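Local coordinates for protein NAD(P)H dehydrogenase (quinone) (Deinococcus radiodurans, PDB 1YDG) that uses one FMN per monomer to catalyse the reduction of quinones to quinols at the expense of NADH or NADPH, working as a homotetramer, at residues Ala81-Ser86 with Ser119-Ala124; Gly130-Leu135 with Asn165-Ser170. All coordinates share one frame; numbering follows the deposited sequence.

Contact 1: Ala81-Ser86 with Ser119-Ala124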
loop_
_atom_site.group_PDB
_atom_site.type_symbol
_atom_site.label_atom_id
_atom_site.label_comp_id
_atom_site.label_asym_id
_atom_site.label_seq_id
_atom_site.Cartn_x
_atom_site.Cartn_y
_atom_site.Cartn_z
ATOM N N ALA B 81 3.051 -22.577 -10.085
ATOM C CA ALA B 81 2.117 -21.475 -10.018
ATOM C C ALA B 81 1.407 -21.506 -8.681
ATOM O O ALA B 81 0.891 -22.532 -8.283
ATOM C CB ALA B 81 1.122 -21.580 -11.168
ATOM N N ILE B 82 1.387 -20.374 -7.984
ATOM C CA ILE B 82 0.772 -20.270 -6.672
ATOM C C ILE B 82 -0.375 -19.277 -6.620
ATOM O O ILE B 82 -0.255 -18.148 -7.104
ATOM C CB ILE B 82 1.818 -19.809 -5.627
ATOM C CG1 ILE B 82 2.902 -20.877 -5.469
ATOM C CG2 ILE B 82 1.128 -19.475 -4.289
ATOM C CD1 ILE B 82 4.265 -20.360 -4.953
ATOM N N VAL B 83 -1.480 -19.683 -6.000
ATOM C CA VAL B 83 -2.535 -18.740 -5.642
ATOM C C VAL B 83 -2.729 -18.780 -4.143
ATOM O O VAL B 83 -2.856 -19.869 -3.579
ATOM C CB VAL B 83 -3.899 -19.060 -6.336
ATOM C CG1 VAL B 83 -5.012 -18.142 -5.848
ATOM C CG2 VAL B 83 -3.790 -19.003 -7.857
ATOM N N PHE B 84 -2.773 -17.581 -3.530
ATOM C CA PHE B 84 -3.123 -17.365 -2.113
ATOM C C PHE B 84 -4.478 -16.663 -1.994
ATOM O O PHE B 84 -4.736 -15.661 -2.683
ATOM C CB PHE B 84 -2.085 -16.444 -1.436
ATOM C CG PHE B 84 -0.867 -17.147 -0.920
ATOM C CD1 PHE B 84 -0.539 -18.439 -1.330
ATOM C CD2 PHE B 84 -0.013 -16.494 -0.061
ATOM C CE1 PHE B 84 0.614 -19.072 -0.856
ATOM C CE2 PHE B 84 1.140 -17.125 0.416
ATOM C CZ PHE B 84 1.447 -18.400 0.014
ATOM N N SER B 85 -5.321 -17.185 -1.119
ATOM C CA SER B 85 -6.618 -16.609 -0.825
ATOM C C SER B 85 -6.783 -16.467 0.678
ATOM O O SER B 85 -6.595 -17.431 1.429
ATOM C CB SER B 85 -7.734 -17.481 -1.418
ATOM O OG SER B 85 -9.002 -16.899 -1.204
ATOM N N SER B 86 -7.111 -15.258 1.122
ATOM C CA SER B 86 -7.432 -15.006 2.511
ATOM C C SER B 86 -8.583 -14.033 2.657
ATOM O O SER B 86 -8.584 -13.021 1.972
ATOM C CB SER B 86 -6.231 -14.379 3.212
ATOM O OG SER B 86 -6.557 -14.104 4.544
ATOM N N SER B 119 -0.570 -15.151 -7.837
ATOM C CA SER B 119 -1.691 -14.207 -7.787
ATOM C C SER B 119 -2.482 -14.470 -6.511
ATOM O O SER B 119 -2.217 -15.441 -5.792
ATOM C CB SER B 119 -2.579 -14.335 -9.024
ATOM O OG SER B 119 -3.492 -15.397 -8.900
ATOM N N ALA B 120 -3.415 -13.581 -6.200
ATOM C CA ALA B 120 -4.090 -13.640 -4.921
ATOM C C ALA B 120 -5.573 -13.312 -5.030
ATOM O O ALA B 120 -6.019 -12.707 -5.997
ATOM C CB ALA B 120 -3.398 -12.698 -3.932
ATOM N N MET B 121 -6.324 -13.732 -4.020
ATOM C CA MET B 121 -7.776 -13.555 -3.954
ATOM C C MET B 121 -8.139 -13.257 -2.524
ATOM O O MET B 121 -7.391 -13.596 -1.590
ATOM C CB MET B 121 -8.537 -14.818 -4.376
ATOM C CG MET B 121 -8.251 -15.317 -5.771
ATOM S SD MET B 121 -9.253 -16.756 -6.252
ATOM C CE MET B 121 -8.973 -17.883 -4.918
ATOM N N THR B 122 -9.279 -12.611 -2.345
ATOM C CA THR B 122 -9.724 -12.247 -1.014
ATOM C C THR B 122 -11.245 -12.094 -0.885
ATOM O O THR B 122 -11.996 -12.233 -1.860
ATOM C CB THR B 122 -9.003 -10.945 -0.569
ATOM O OG1 THR B 122 -9.162 -10.745 0.841
ATOM C CG2 THR B 122 -9.524 -9.734 -1.359
ATOM N N SER B 123 -11.675 -11.798 0.335
ATOM C CA SER B 123 -13.061 -11.400 0.609
ATOM C C SER B 123 -13.200 -10.524 1.846
ATOM O O SER B 123 -12.335 -10.522 2.721
ATOM C CB SER B 123 -13.938 -12.627 0.807
ATOM O OG SER B 123 -13.456 -13.379 1.890
ATOM N N ALA B 124 -14.312 -9.786 1.907
ATOM C CA ALA B 124 -14.715 -9.057 3.106
ATOM C C ALA B 124 -16.232 -9.007 3.190
ATOM O O ALA B 124 -16.919 -9.331 2.216
ATOM C CB ALA B 124 -14.164 -7.651 3.081
#
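Met121, Ser119 and Val83 give up the most surface where the parallel strands 81-86 and 119-124 lie side by side in the central sheet of the flavodoxin-like fold. The strand axes approach to 4.6 Å with their directions 16° apart, and the backbones alternate as donor and acceptor: Ser119 N binds Ile82 O, Phe84 N binds Ser119 O, Met121 N binds Phe84 O at 2.8 Å, and Ser86 N binds Met121 O. The three principal side chains share one face of the sheet with Ser85. With CG anti to its carbonyl carbon (chi1 -59°) and a bend at chi3, Met121 folds back over the neighbouring strand, so that its CE methyl rests 3.7 Å from Ser85 CB and 4.1 Å from Val83 CG1. Val83 divides its branches: CG1 turns to this methyl, while CG2 lies 3.8 Å from Ser119 OG. That hydroxyl is satisfied by Gln193 and Gln189 of helix 180-204, which packs on this face, so the valine methyl lies beside an oxygen already engaged in hydrogen bonds. Phe84 and Ala120 belong to the other face; there the phenylalanine ring leads away from the neighbouring strand and meets Phe118 edge-to-face. At its C-terminal end, strand 119-124 runs into the FMN site through Ser123 and Ala124, both cofactor-binding residues, and Ser123 OG makes a weak hydrogen bond to a sulfate ion, probably from the crystallisation liquor. Just before them a side chain joins the backbone ladder: Thr122, its OG1 anti to the backbone N (chi1 -166°), donates the hydroxyl proton to Ser86 O over 2.6 Å, nearly in line with the carbonyl bond.

Contact 2: Gly130-Leu135 with Asn165-Ser170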
loop_
_atom_site.group_PDB
_atom_site.type_symbol
_atom_site.label_atom_id
_atom_site.label_comp_id
_atom_site.label_asym_id
_atom_site.label_seq_id
_atom_site.Cartn_x
_atom_site.Cartn_y
_atom_site.Cartn_z
ATOM N N GLY B 130 -11.494 -3.423 2.642
ATOM C CA GLY B 130 -10.069 -3.694 2.823
ATOM C C GLY B 130 -9.520 -4.787 1.935
ATOM O O GLY B 130 -8.343 -5.141 2.035
ATOM N N GLN B 131 -10.375 -5.309 1.066
ATOM C CA GLN B 131 -10.005 -6.313 0.108
ATOM C C GLN B 131 -8.766 -5.925 -0.714
ATOM O O GLN B 131 -7.834 -6.725 -0.829
ATOM C CB GLN B 131 -11.158 -6.583 -0.862
ATOM C CG GLN B 131 -12.352 -7.342 -0.284
ATOM C CD GLN B 131 -13.542 -6.440 -0.015
ATOM O OE1 GLN B 131 -13.397 -5.364 0.594
ATOM N NE2 GLN B 131 -14.732 -6.878 -0.437
ATOM N N GLU B 132 -8.769 -4.720 -1.290
ATOM C CA GLU B 132 -7.681 -4.304 -2.160
ATOM C C GLU B 132 -6.384 -4.254 -1.392
ATOM O O GLU B 132 -5.361 -4.711 -1.879
ATOM C CB GLU B 132 -7.947 -2.937 -2.799
ATOM C CG GLU B 132 -9.045 -2.980 -3.812
ATOM C CD GLU B 132 -9.273 -1.659 -4.534
ATOM O OE1 GLU B 132 -10.147 -1.670 -5.408
ATOM O OE2 GLU B 132 -8.600 -0.639 -4.278
ATOM N N THR B 133 -6.423 -3.729 -0.176
ATOM C CA THR B 133 -5.204 -3.666 0.594
ATOM C C THR B 133 -4.749 -5.096 0.974
ATOM O O THR B 133 -3.548 -5.360 1.006
ATOM C CB THR B 133 -5.293 -2.696 1.774
ATOM O OG1 THR B 133 -6.369 -3.071 2.642
ATOM C CG2 THR B 133 -5.525 -1.241 1.265
ATOM N N THR B 134 -5.695 -6.016 1.187
ATOM C CA THR B 134 -5.353 -7.394 1.576
ATOM C C THR B 134 -4.606 -8.042 0.449
ATOM O O THR B 134 -3.585 -8.684 0.678
ATOM C CB THR B 134 -6.585 -8.244 1.915
ATOM O OG1 THR B 134 -7.300 -7.641 3.004
ATOM C CG2 THR B 134 -6.193 -9.670 2.304
ATOM N N LEU B 135 -5.097 -7.855 -0.778
ATOM C CA LEU B 135 -4.409 -8.371 -1.948
ATOM C C LEU B 135 -3.011 -7.746 -2.078
ATOM O O LEU B 135 -2.016 -8.452 -2.281
ATOM C CB LEU B 135 -5.232 -8.107 -3.202
ATOM C CG LEU B 135 -6.608 -8.781 -3.213
ATOM C CD1 LEU B 135 -7.452 -8.236 -4.336
ATOM C CD2 LEU B 135 -6.455 -10.307 -3.347
ATOM N N ASN B 165 -12.108 -6.164 -10.210
ATOM C CA ASN B 165 -10.907 -6.137 -9.378
ATOM C C ASN B 165 -9.663 -6.581 -10.133
ATOM O O ASN B 165 -9.406 -7.754 -10.298
ATOM C CB ASN B 165 -11.080 -6.893 -8.059
ATOM C CG ASN B 165 -10.045 -6.458 -6.981
ATOM O OD1 ASN B 165 -8.866 -6.152 -7.275
ATOM N ND2 ASN B 165 -10.503 -6.436 -5.718
ATOM N N PRO B 166 -8.855 -5.608 -10.562
ATOM C CA PRO B 166 -7.673 -5.903 -11.341
ATOM C C PRO B 166 -6.579 -6.627 -10.521
ATOM O O PRO B 166 -5.731 -7.315 -11.086
ATOM C CB PRO B 166 -7.216 -4.513 -11.791
ATOM C CG PRO B 166 -7.673 -3.619 -10.737
ATOM C CD PRO B 166 -8.980 -4.161 -10.286
ATOM N N TYR B 167 -6.616 -6.488 -9.202
ATOM C CA TYR B 167 -5.546 -7.032 -8.349
ATOM C C TYR B 167 -5.775 -8.502 -8.083
ATOM O O TYR B 167 -4.842 -9.225 -7.786
ATOM C CB TYR B 167 -5.441 -6.277 -7.011
ATOM C CG TYR B 167 -5.307 -4.770 -7.123
ATOM C CD1 TYR B 167 -5.958 -3.932 -6.222
ATOM C CD2 TYR B 167 -4.536 -4.173 -8.122
ATOM C CE1 TYR B 167 -5.860 -2.546 -6.321
ATOM C CE2 TYR B 167 -4.422 -2.759 -8.215
ATOM C CZ TYR B 167 -5.086 -1.971 -7.317
ATOM O OH TYR B 167 -4.992 -0.600 -7.377
ATOM N N GLY B 168 -7.025 -8.933 -8.199
ATOM C CA GLY B 168 -7.403 -10.298 -7.903
ATOM C C GLY B 168 -8.862 -10.388 -7.503
ATOM O O GLY B 168 -9.462 -9.417 -7.062
ATOM N N ALA B 169 -9.425 -11.574 -7.652
ATOM C CA ALA B 169 -10.830 -11.818 -7.310
ATOM C C ALA B 169 -11.079 -11.417 -5.869
ATOM O O ALA B 169 -10.276 -11.715 -4.985
ATOM C CB ALA B 169 -11.194 -13.292 -7.524
ATOM N N SER B 170 -12.164 -10.691 -5.642
ATOM C CA SER B 170 -12.561 -10.334 -4.293
ATOM C C SER B 170 -14.068 -10.294 -4.189
ATOM O O SER B 170 -14.749 -9.634 -4.982
ATOM C CB SER B 170 -11.920 -9.022 -3.815
ATOM O OG SER B 170 -12.377 -7.906 -4.531
#
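With CG anti to the carbonyl carbon (chi1 -62°) and an extended chi2 of 168°, Leu135 brings its CD1 methyl to 3.9 Å from Tyr167 CB, at the root of the aromatic side chain. The same methyl lies 3.6 Å from Gly168 O and meets the Asn165 amide, whose ND2 is 3.8 Å away, from the opposite direction. Tyr167 also has CG anti to its carbonyl carbon, which swings the ring beside Glu132, where ring CD1 is 4.0 Å from Glu132 CG. Extended beyond CG, Glu132 crosses the CD1-CE1 side of the Tyr167 ring at a slant, and its OE2 stands at the ring edge, near the ring plane, with the carboxylate and ring planes 82° apart. These residues join the first turn of helix 131-144, with Gly130 at the N-cap position, to the loop that leads into strand 170-172 of the flavodoxin-like fold. An Asx turn shapes that loop: Asn165 OD1 accepts from Tyr167 N at 3.0 Å, in the carbonyl plane, while ND2 donates to Ser170 OG at 2.7 Å, tilted from the amide plane. An alanine in place of Asn165 would probably leave Tyr167 N and Ser170 OG without these partners and open a gap beside the leucine methyl. Ser170 CB also packs 3.9 Å from Gln131 CB, at the start of the helix. At the backbone angles of Gly168 a side chain would press on the carbonyl O of the residue before, and it would also crowd Leu135 CD2. The polar ends of Glu132 and Tyr167 serve the tetramer: Glu132 OE1 accepts from Gly130 N of a second subunit, and Tyr167 OH bonds Thr133 OG1 of that subunit and His144 NE2 of a third, where His144 is an FMN-binding position.

How the contacts relate
Contact 1 closes before contact 2 opens along the chain, and their centres lie about 9 Å apart within one flavodoxin-like unit. Strand 117-124 of contact 1 is followed, after a short connection, by helix 131-144 of contact 2. The two contacts touch: Thr122 N probably donates to Ala169 O at 3.0 Å, just before strand 170-172, which pairs in parallel with strand 117-124, and Ala124 packs against Gln131. The centre of contact 1 is about 3 Å from that of the chain and the centre of contact 2 about 11 Å, so contact 2 carries the fold outward to the subunit interfaces, with FMN-binding residues running from the end of strand 117-124 into the turn before helix 131-144.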